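MaoC-like dehydratase (Phytophthora Capsici, PDB 3KH8) probably catalyses the reversible hydration of trans-2-enoyl-CoA to (R)-3-hydroxyacyl-CoA, as a hot dog-fold lyase related to the hydratase 2 part of multifunctional enzyme type 2. Local coordinates at residues E212-T215 and S216-Q219; S226-N230 and S231-D235; I66-D70 and L71-Y75. One frame throughout, in Å; residues are numbered along the deposited sequence.

Contact 1: E212-T215 and S216-Q219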
ATOM      1  N   GLU A 212     -21.601   3.623  -1.819  1.00 18.85           N
ATOM      2  CA  GLU A 212     -21.035   3.252  -0.529  1.00 18.97           C
ATOM      3  C   GLU A 212     -19.760   2.448  -0.689  1.00 18.31           C
ATOM      4  O   GLU A 212     -19.575   1.739  -1.679  1.00 18.21           O
ATOM      5  CB  GLU A 212     -22.049   2.505   0.349  1.00 19.36           C
ATOM      6  CG  GLU A 212     -22.492   1.157  -0.189  1.00 21.18           C
ATOM      7  CD  GLU A 212     -23.236   0.331   0.848  1.00 23.97           C
ATOM      8  OE1 GLU A 212     -24.050   0.900   1.612  1.00 23.96           O
ATOM      9  OE2 GLU A 212     -23.005  -0.896   0.893  1.00 25.11           O
ATOM     10  N   PHE A 213     -18.879   2.589   0.293  1.00 17.51           N
ATOM     11  CA  PHE A 213     -17.647   1.827   0.335  1.00 16.96           C
ATOM     12  C   PHE A 213     -17.381   1.369   1.759  1.00 16.55           C
ATOM     13  O   PHE A 213     -17.304   2.181   2.681  1.00 16.52           O
ATOM     14  CB  PHE A 213     -16.461   2.640  -0.207  1.00 16.53           C
ATOM     15  CG  PHE A 213     -15.147   1.909  -0.127  1.00 16.41           C
ATOM     16  CD1 PHE A 213     -14.876   0.842  -0.985  1.00 16.17           C
ATOM     17  CD2 PHE A 213     -14.189   2.271   0.819  1.00 15.62           C
ATOM     18  CE1 PHE A 213     -13.666   0.154  -0.906  1.00 15.78           C
ATOM     19  CE2 PHE A 213     -12.981   1.588   0.908  1.00 15.82           C
ATOM     20  CZ  PHE A 213     -12.722   0.527   0.043  1.00 15.41           C
ATOM     21  N   LYS A 214     -17.268   0.055   1.921  1.00 16.55           N
ATOM     22  CA  LYS A 214     -16.900  -0.558   3.187  1.00 16.62           C
ATOM     23  C   LYS A 214     -15.387  -0.433   3.351  1.00 16.33           C
ATOM     24  O   LYS A 214     -14.626  -1.077   2.623  1.00 15.98           O
ATOM     25  CB  LYS A 214     -17.348  -2.031   3.192  1.00 16.93           C
ATOM     26  CG  LYS A 214     -16.816  -2.911   4.329  1.00 18.66           C
ATOM     27  CD  LYS A 214     -17.394  -2.554   5.683  1.00 20.41           C
ATOM     28  CE  LYS A 214     -17.028  -3.606   6.730  1.00 22.01           C
ATOM     29  NZ  LYS A 214     -15.582  -3.559   7.122  1.00 21.73           N
ATOM     30  N   THR A 215     -14.949   0.411   4.284  1.00 15.78           N
ATOM     31  CA  THR A 215     -13.518   0.517   4.570  1.00 15.63           C
ATOM     32  C   THR A 215     -13.024  -0.710   5.339  1.00 15.63           C
ATOM     33  O   THR A 215     -13.801  -1.386   6.015  1.00 15.71           O
ATOM     34  CB  THR A 215     -13.148   1.809   5.345  1.00 15.55           C
ATOM     35  OG1 THR A 215     -13.662   1.744   6.684  1.00 15.07           O
ATOM     36  CG2 THR A 215     -13.689   3.054   4.634  1.00 15.15           C
ATOM     37  N   SER A 216     -11.733  -1.005   5.206  1.00 15.54           N
ATOM     38  CA  SER A 216     -11.096  -2.069   5.970  1.00 15.40           C
ATOM     39  C   SER A 216     -10.806  -1.584   7.392  1.00 15.50           C
ATOM     40  O   SER A 216     -10.513  -0.406   7.590  1.00 15.39           O
ATOM     41  CB  SER A 216      -9.791  -2.492   5.288  1.00 15.30           C
ATOM     42  OG  SER A 216      -9.007  -3.298   6.151  1.00 15.77           O
ATOM     43  N   PRO A 217     -10.881  -2.487   8.390  1.00 15.73           N
ATOM     44  CA  PRO A 217     -10.406  -2.110   9.729  1.00 15.87           C
ATOM     45  C   PRO A 217      -8.930  -1.699   9.734  1.00 15.73           C
ATOM     46  O   PRO A 217      -8.480  -1.029  10.665  1.00 15.97           O
ATOM     47  CB  PRO A 217     -10.606  -3.388  10.559  1.00 15.88           C
ATOM     48  CG  PRO A 217     -10.849  -4.478   9.568  1.00 16.12           C
ATOM     49  CD  PRO A 217     -11.472  -3.837   8.377  1.00 15.71           C
ATOM     50  N   HIS A 218      -8.194  -2.083   8.694  1.00 15.63           N
ATOM     51  CA  HIS A 218      -6.775  -1.753   8.591  1.00 15.68           C
ATOM     52  C   HIS A 218      -6.496  -0.699   7.523  1.00 15.30           C
ATOM     53  O   HIS A 218      -5.352  -0.515   7.109  1.00 15.03           O
ATOM     54  CB  HIS A 218      -5.954  -3.033   8.366  1.00 16.11           C
ATOM     55  CG  HIS A 218      -6.373  -4.160   9.258  1.00 17.03           C
ATOM     56  ND1 HIS A 218      -6.777  -5.386   8.775  1.00 19.05           N
ATOM     57  CD2 HIS A 218      -6.507  -4.222  10.604  1.00 18.03           C
ATOM     58  CE1 HIS A 218      -7.113  -6.166   9.790  1.00 17.99           C
ATOM     59  NE2 HIS A 218      -6.965  -5.482  10.909  1.00 19.17           N
ATOM     60  N   GLN A 219      -7.545   0.016   7.112  1.00 14.95           N
ATOM     61  CA  GLN A 219      -7.452   1.012   6.041  1.00 14.57           C
ATOM     62  C   GLN A 219      -6.423   2.106   6.327  1.00 14.04           C
ATOM     63  O   GLN A 219      -5.699   2.520   5.421  1.00 13.73           O
ATOM     64  CB  GLN A 219      -8.827   1.634   5.757  1.00 14.90           C
ATOM     65  CG  GLN A 219      -8.911   2.422   4.453  1.00 15.80           C
ATOM     66  CD  GLN A 219      -9.113   1.537   3.234  1.00 18.31           C
ATOM     67  OE1 GLN A 219      -8.426   1.691   2.219  1.00 20.13           O
ATOM     68  NE2 GLN A 219     -10.059   0.609   3.321  1.00 16.70           N
TER

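Contact 2: S226-N230 and S231-D235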
ATOM      1  N   SER A 226       0.983   6.847   2.148  1.00 12.01           N
ATOM      2  CA  SER A 226       1.011   7.938   1.178  1.00 12.20           C
ATOM      3  C   SER A 226       1.538   9.254   1.767  1.00 12.65           C
ATOM      4  O   SER A 226       1.599  10.266   1.066  1.00 13.06           O
ATOM      5  CB  SER A 226      -0.371   8.129   0.539  1.00 12.17           C
ATOM      6  OG  SER A 226      -0.663   7.057  -0.345  1.00 11.70           O
ATOM      7  N   GLY A 227       1.910   9.247   3.048  1.00 12.91           N
ATOM      8  CA  GLY A 227       2.611  10.394   3.626  1.00 13.15           C
ATOM      9  C   GLY A 227       2.267  10.847   5.031  1.00 13.47           C
ATOM     10  O   GLY A 227       3.084  11.515   5.674  1.00 13.35           O
ATOM     11  N   ASP A 228       1.068  10.507   5.511  1.00 13.49           N
ATOM     12  CA  ASP A 228       0.620  10.955   6.835  1.00 13.68           C
ATOM     13  C   ASP A 228       0.739   9.850   7.888  1.00 13.53           C
ATOM     14  O   ASP A 228      -0.169   9.033   8.057  1.00 13.03           O
ATOM     15  CB  ASP A 228      -0.809  11.521   6.772  1.00 13.64           C
ATOM     16  CG  ASP A 228      -1.269  12.130   8.098  1.00 14.51           C
ATOM     17  OD1 ASP A 228      -0.545  12.024   9.114  1.00 14.91           O
ATOM     18  OD2 ASP A 228      -2.371  12.719   8.124  1.00 14.50           O
ATOM     19  N   TYR A 229       1.859   9.869   8.611  1.00 13.70           N
ATOM     20  CA  TYR A 229       2.207   8.818   9.567  1.00 14.29           C
ATOM     21  C   TYR A 229       1.823   9.139  11.018  1.00 14.67           C
ATOM     22  O   TYR A 229       2.224   8.430  11.946  1.00 14.68           O
ATOM     23  CB  TYR A 229       3.702   8.456   9.443  1.00 14.05           C
ATOM     24  CG  TYR A 229       4.053   7.829   8.107  1.00 14.16           C
ATOM     25  CD1 TYR A 229       4.128   6.442   7.964  1.00 14.32           C
ATOM     26  CD2 TYR A 229       4.290   8.620   6.980  1.00 14.00           C
ATOM     27  CE1 TYR A 229       4.442   5.863   6.732  1.00 13.79           C
ATOM     28  CE2 TYR A 229       4.595   8.052   5.752  1.00 13.36           C
ATOM     29  CZ  TYR A 229       4.672   6.675   5.635  1.00 13.20           C
ATOM     30  OH  TYR A 229       4.976   6.114   4.413  1.00 13.23           O
ATOM     31  N   ASN A 230       1.021  10.189  11.195  1.00 15.42           N
ATOM     32  CA  ASN A 230       0.437  10.552  12.493  1.00 16.25           C
ATOM     33  C   ASN A 230      -0.011   9.331  13.298  1.00 16.78           C
ATOM     34  O   ASN A 230      -0.822   8.524  12.827  1.00 16.49           O
ATOM     35  CB  ASN A 230      -0.747  11.511  12.274  1.00 16.42           C
ATOM     36  CG  ASN A 230      -1.200  12.213  13.556  1.00 17.02           C
ATOM     37  OD1 ASN A 230      -0.931  11.760  14.670  1.00 17.85           O
ATOM     38  ND2 ASN A 230      -1.902  13.329  13.389  1.00 17.58           N
ATOM     39  N   SER A 231       0.519   9.207  14.516  1.00 17.42           N
ATOM     40  CA  SER A 231       0.217   8.079  15.403  1.00 18.31           C
ATOM     41  C   SER A 231      -1.264   7.980  15.780  1.00 18.63           C
ATOM     42  O   SER A 231      -1.735   6.914  16.171  1.00 18.51           O
ATOM     43  CB  SER A 231       1.078   8.142  16.672  1.00 18.38           C
ATOM     44  OG  SER A 231       0.852   9.352  17.375  1.00 19.96           O
ATOM     45  N   LEU A 232      -1.986   9.090  15.646  1.00 19.32           N
ATOM     46  CA  LEU A 232      -3.425   9.148  15.911  1.00 20.17           C
ATOM     47  C   LEU A 232      -4.202   8.088  15.119  1.00 20.43           C
ATOM     48  O   LEU A 232      -5.215   7.567  15.591  1.00 20.65           O
ATOM     49  CB  LEU A 232      -3.961  10.558  15.602  1.00 20.33           C
ATOM     50  CG  LEU A 232      -5.456  10.872  15.781  1.00 21.43           C
ATOM     51  CD1 LEU A 232      -5.899  10.717  17.230  1.00 21.95           C
ATOM     52  CD2 LEU A 232      -5.794  12.263  15.260  1.00 21.82           C
ATOM     53  N   HIS A 233      -3.710   7.752  13.930  1.00 20.45           N
ATOM     54  CA  HIS A 233      -4.432   6.846  13.035  1.00 20.86           C
ATOM     55  C   HIS A 233      -4.031   5.371  13.150  1.00 21.50           C
ATOM     56  O   HIS A 233      -4.567   4.520  12.432  1.00 21.22           O
ATOM     57  CB  HIS A 233      -4.317   7.338  11.587  1.00 20.45           C
ATOM     58  CG  HIS A 233      -4.667   8.783  11.420  1.00 20.08           C
ATOM     59  ND1 HIS A 233      -5.928   9.276  11.682  1.00 19.12           N
ATOM     60  CD2 HIS A 233      -3.920   9.846  11.041  1.00 19.68           C
ATOM     61  CE1 HIS A 233      -5.944  10.578  11.460  1.00 19.07           C
ATOM     62  NE2 HIS A 233      -4.740  10.949  11.068  1.00 19.92           N
ATOM     63  N   ILE A 234      -3.117   5.059  14.066  1.00 22.40           N
ATOM     64  CA  ILE A 234      -2.611   3.689  14.171  1.00 23.60           C
ATOM     65  C   ILE A 234      -2.382   3.178  15.607  1.00 24.78           C
ATOM     66  O   ILE A 234      -2.661   2.014  15.899  1.00 24.86           O
ATOM     67  CB  ILE A 234      -1.362   3.476  13.250  1.00 23.42           C
ATOM     68  CG1 ILE A 234      -0.967   1.994  13.191  1.00 23.64           C
ATOM     69  CG2 ILE A 234      -0.207   4.392  13.664  1.00 23.22           C
ATOM     70  CD1 ILE A 234      -0.156   1.611  11.970  1.00 22.61           C
ATOM     71  N   ASP A 235      -1.884   4.044  16.488  1.00 26.08           N
ATOM     72  CA  ASP A 235      -1.566   3.665  17.866  1.00 27.50           C
ATOM     73  C   ASP A 235      -2.798   3.840  18.756  1.00 28.57           C
ATOM     74  O   ASP A 235      -3.208   4.972  19.024  1.00 28.35           O
ATOM     75  CB  ASP A 235      -0.391   4.506  18.391  1.00 27.49           C
ATOM     76  CG  ASP A 235       0.135   4.032  19.751  1.00 27.99           C
ATOM     77  OD1 ASP A 235      -0.524   3.226  20.445  1.00 29.02           O
ATOM     78  OD2 ASP A 235       1.234   4.480  20.132  1.00 28.28           O
TER
HETATM   79  O   HOH W   1      -2.807  13.690  10.675  1.00 31.79           O

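Contact 3: I66-D70 and L71-Y75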
ATOM      1  N   ILE A  66      -6.807   4.566  -0.607  1.00 10.87           N
ATOM      2  CA  ILE A  66      -8.174   5.101  -0.527  1.00 11.30           C
ATOM      3  C   ILE A  66      -9.225   4.058  -0.939  1.00 11.50           C
ATOM      4  O   ILE A  66     -10.415   4.359  -1.026  1.00 11.67           O
ATOM      5  CB  ILE A  66      -8.340   6.434  -1.302  1.00 11.01           C
ATOM      6  CG1 ILE A  66      -8.029   6.259  -2.798  1.00 11.33           C
ATOM      7  CG2 ILE A  66      -7.465   7.530  -0.668  1.00 11.07           C
ATOM      8  CD1 ILE A  66      -8.446   7.457  -3.662  1.00 10.49           C
ATOM      9  N   GLY A  67      -8.770   2.831  -1.183  1.00 11.63           N
ATOM     10  CA  GLY A  67      -9.670   1.713  -1.447  1.00 12.16           C
ATOM     11  C   GLY A  67     -10.127   1.571  -2.885  1.00 12.64           C
ATOM     12  O   GLY A  67     -11.015   0.769  -3.171  1.00 12.74           O
ATOM     13  N   GLU A  68      -9.526   2.332  -3.796  1.00 12.48           N
ATOM     14  CA  GLU A  68      -9.884   2.227  -5.212  1.00 13.14           C
ATOM     15  C   GLU A  68      -9.301   0.953  -5.828  1.00 13.06           C
ATOM     16  O   GLU A  68      -8.150   0.595  -5.555  1.00 13.16           O
ATOM     17  CB  GLU A  68      -9.421   3.463  -5.996  1.00 13.23           C
ATOM     18  CG  GLU A  68      -9.921   3.506  -7.446  1.00 14.19           C
ATOM     19  CD  GLU A  68     -11.429   3.335  -7.550  1.00 15.79           C
ATOM     20  OE1 GLU A  68     -12.166   4.227  -7.077  1.00 15.76           O
ATOM     21  OE2 GLU A  68     -11.877   2.304  -8.103  1.00 15.66           O
ATOM     22  N   SER A  69     -10.109   0.277  -6.641  1.00 13.15           N
ATOM     23  CA  SER A  69      -9.715  -0.970  -7.297  1.00 13.70           C
ATOM     24  C   SER A  69      -9.735  -0.886  -8.827  1.00 14.19           C
ATOM     25  O   SER A  69      -9.202  -1.768  -9.505  1.00 14.13           O
ATOM     26  CB  SER A  69     -10.609  -2.123  -6.836  1.00 13.77           C
ATOM     27  OG  SER A  69     -11.973  -1.838  -7.082  1.00 13.15           O
ATOM     28  N   ASP A  70     -10.352   0.168  -9.359  1.00 14.45           N
ATOM     29  CA  ASP A  70     -10.432   0.379 -10.806  1.00 15.32           C
ATOM     30  C   ASP A  70      -9.029   0.402 -11.411  1.00 14.97           C
ATOM     31  O   ASP A  70      -8.149   1.137 -10.942  1.00 14.69           O
ATOM     32  CB  ASP A  70     -11.161   1.693 -11.106  1.00 15.94           C
ATOM     33  CG  ASP A  70     -11.490   1.879 -12.585  1.00 18.65           C
ATOM     34  OD1 ASP A  70     -10.765   1.376 -13.466  1.00 20.43           O
ATOM     35  OD2 ASP A  70     -12.496   2.565 -12.864  1.00 23.43           O
ATOM     36  N   LEU A  71      -8.844  -0.397 -12.458  1.00 14.74           N
ATOM     37  CA  LEU A  71      -7.556  -0.535 -13.152  1.00 14.83           C
ATOM     38  C   LEU A  71      -6.993   0.776 -13.689  1.00 14.48           C
ATOM     39  O   LEU A  71      -5.773   0.919 -13.815  1.00 13.82           O
ATOM     40  CB  LEU A  71      -7.657  -1.566 -14.284  1.00 15.12           C
ATOM     41  CG  LEU A  71      -8.077  -2.991 -13.895  1.00 16.45           C
ATOM     42  CD1 LEU A  71      -8.034  -3.927 -15.106  1.00 17.00           C
ATOM     43  CD2 LEU A  71      -7.211  -3.531 -12.769  1.00 16.87           C
ATOM     44  N   GLN A  72      -7.877   1.728 -13.998  1.00 14.23           N
ATOM     45  CA  GLN A  72      -7.458   3.075 -14.386  1.00 14.28           C
ATOM     46  C   GLN A  72      -6.514   3.684 -13.342  1.00 14.15           C
ATOM     47  O   GLN A  72      -5.626   4.463 -13.682  1.00 14.21           O
ATOM     48  CB  GLN A  72      -8.682   3.987 -14.608  1.00 14.67           C
ATOM     49  CG  GLN A  72      -8.325   5.461 -14.835  1.00 15.37           C
ATOM     50  CD  GLN A  72      -9.441   6.281 -15.465  1.00 16.21           C
ATOM     51  OE1 GLN A  72     -10.626   6.059 -15.207  1.00 16.86           O
ATOM     52  NE2 GLN A  72      -9.058   7.250 -16.284  1.00 17.16           N
ATOM     53  N   PHE A  73      -6.703   3.310 -12.076  1.00 14.03           N
ATOM     54  CA  PHE A  73      -5.896   3.844 -10.979  1.00 13.77           C
ATOM     55  C   PHE A  73      -4.958   2.842 -10.295  1.00 13.55           C
ATOM     56  O   PHE A  73      -4.036   3.252  -9.583  1.00 13.28           O
ATOM     57  CB  PHE A  73      -6.801   4.522  -9.938  1.00 14.00           C
ATOM     58  CG  PHE A  73      -7.638   5.634 -10.508  1.00 14.13           C
ATOM     59  CD1 PHE A  73      -7.042   6.811 -10.951  1.00 13.96           C
ATOM     60  CD2 PHE A  73      -9.018   5.493 -10.623  1.00 14.90           C
ATOM     61  CE1 PHE A  73      -7.808   7.840 -11.497  1.00 14.82           C
ATOM     62  CE2 PHE A  73      -9.798   6.517 -11.164  1.00 15.30           C
ATOM     63  CZ  PHE A  73      -9.189   7.695 -11.600  1.00 15.05           C
ATOM     64  N   THR A  74      -5.180   1.544 -10.510  1.00 13.24           N
ATOM     65  CA  THR A  74      -4.398   0.503  -9.823  1.00 13.30           C
ATOM     66  C   THR A  74      -3.462  -0.299 -10.727  1.00 13.38           C
ATOM     67  O   THR A  74      -2.661  -1.101 -10.235  1.00 13.18           O
ATOM     68  CB  THR A  74      -5.300  -0.510  -9.088  1.00 13.14           C
ATOM     69  OG1 THR A  74      -6.173  -1.141 -10.035  1.00 13.38           O
ATOM     70  CG2 THR A  74      -6.110   0.176  -7.998  1.00 13.66           C
ATOM     71  N   TYR A  75      -3.567  -0.097 -12.038  1.00 13.70           N
ATOM     72  CA  TYR A  75      -2.742  -0.845 -12.986  1.00 14.49           C
ATOM     73  C   TYR A  75      -2.013   0.087 -13.953  1.00 14.59           C
ATOM     74  O   TYR A  75      -2.635   0.726 -14.801  1.00 14.49           O
ATOM     75  CB  TYR A  75      -3.586  -1.891 -13.732  1.00 14.43           C
ATOM     76  CG  TYR A  75      -2.815  -2.710 -14.749  1.00 15.91           C
ATOM     77  CD1 TYR A  75      -1.558  -3.241 -14.446  1.00 17.19           C
ATOM     78  CD2 TYR A  75      -3.349  -2.966 -16.010  1.00 17.14           C
ATOM     79  CE1 TYR A  75      -0.846  -3.997 -15.379  1.00 17.95           C
ATOM     80  CE2 TYR A  75      -2.646  -3.725 -16.949  1.00 18.30           C
ATOM     81  CZ  TYR A  75      -1.397  -4.235 -16.625  1.00 18.72           C
ATOM     82  OH  TYR A  75      -0.699  -4.984 -17.549  1.00 20.48           O
TER
HETATM   83  O   HOH W   2     -12.618   4.295 -14.695  1.00 30.64           O

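Contact 1: E212-T215 and S216-Q219
The ring of Phe213 turns its CE2 edge to the side-chain amide of Gln219. The two planes stand 68° apart, so the flat groups do not stack. Gln219 leaves its backbone with CG anti to N (chi1 -166°). A bend at chi2 then folds the amide back beside Thr215, close to its CA. Thr215 points OG1 out of this pair, to Glu289 O and Gly288 N, and Gly288 also receives Lys214 NZ on its O. Lys214 folds forward past the strand end, and NZ donates to Thr215 O at 3.0 Å, almost head-on to the carbonyl. This is the end of strand 209-214 of the hot dog sheet, which runs antiparallel to strand 290-297. The chain leaves it through a type I beta turn, with Gln219 N to Ser216 O at 3.0 Å. An ST turn lies within it: Ser216 OG accepts from His218 N at 2.9 Å, with a nearly straight N-H. Pro217 rests CG over one face of the His218 imidazole, 4.1 Å above the centre of the ring. His218 also packs on Ser69 of the second subunit, and within the same chain Arg260 makes a cation-pi contact with the Phe213 ring.

Contact 2: S226-N230 and S231-D235
The backbone closes into a short 3-10 turn at residues 231-233, where His233 N bonds Asn230 O at 3.2 Å. Ser231 O follows, taking both Ile234 N and Asp235 N. The side chain of Asn230 grips the start of the turn. At chi1 -166° the amide swings away from its own backbone N and toward the turn, which brings Asn230 OD1 to Leu232 N at 3.0 Å. The bond is straight at the hydrogen, but the donor stands 49° out of the amide plane. Asn230 and Leu232 run side by side, with OD1 3.4 Å from Leu232 CB. Asp228 makes an Asx turn: OD1 accepts from Asn230 N at 3.2 Å. The sequence here, Gly-Asp-Tyr-Asn with a histidine three residues on, fits the hydratase 2 motif. In relatives its aspartate and histidine form the active-site pair, and Asp228 and His233 probably do the same. The two cross at about a right angle, with carboxylate and ring planes 88° apart. Water 1 lies between them and donates to Asp228 OD2 at 2.8 Å. It also accepts from Asn230 ND2. His233 NE2 meets water 1 in the ring plane, but weakly, at 3.4 Å. On the other ring nitrogen, His233 ND1 bonds Ile248 O, and the ring of His250 stacks on that of His233. Beyond the turn, Ile234 and Asp235 pack on Tyr75 of the second subunit.

Contact 3: I66-D70 and L71-Y75
Asp70 is the N-cap of the short helix 71-74, and OD1 accepts from Gln72 N at 3.0 Å. The N-H points straight at the oxygen but reaches it from above the carboxylate plane, 41° out of it. A chi1 of -171° sets the carboxylate beside the first turn of the helix. The other oxygen, OD2, accepts a hydrogen bond from water 2, which also donates to Gln72 OE1 at 2.7 Å. The water thus ties the two side-chain ends together. Gln72 NE2 reaches further, to Gly269 O and Lys80 O. The backbone O of Asp70 receives Phe73 N at 2.8 Å and, more weakly, Thr74 N. Thr74 OG1 lies 3.1 Å from both Ser69 O and Asp70 O, and which of them it bonds is not settled. Ser69 O also accepts from Gln221 NE2 of the second subunit. Ahead of the cap, Glu68 bends at chi2, which brings OE2 round to Asp70 N at 2.9 Å, on its anti lone pair. Glu68 OE1 makes a salt bridge with Arg260. Glu68 CG sits 3.9 Å from Phe73 CD2, while Gln72 CG lies over one face of that ring. Gly67, at positive phi, closes the preceding helix 56-65. The stretch is a helix-to-helix link: a Schellman motif ends one helix, and an aspartate N-cap starts the next.

All three contacts are local and follow in series, so none nests in or crosses another. Contact 3 comes first and closes the loop between helix 56-65 and helix 71-74, in the hydratase 2 N-terminal region. Contact 1 turns the chain from strand 209-214 into helix 219-223. Contact 2 closes the loop from there to helix 236-241. Both belong to the MaoC-like region. Contacts 1 and 3 touch, with Phe213 CE1 3.5 Å from Gly67 O, which joins the two regions. Arg260 of helix 251-266 reaches both. Within one chain, contact 2 stays about 7 Å from each at the nearest atoms. Across the dimer, contact 3 meets contact 2, where Tyr75 packs on Ser231 of the second subunit.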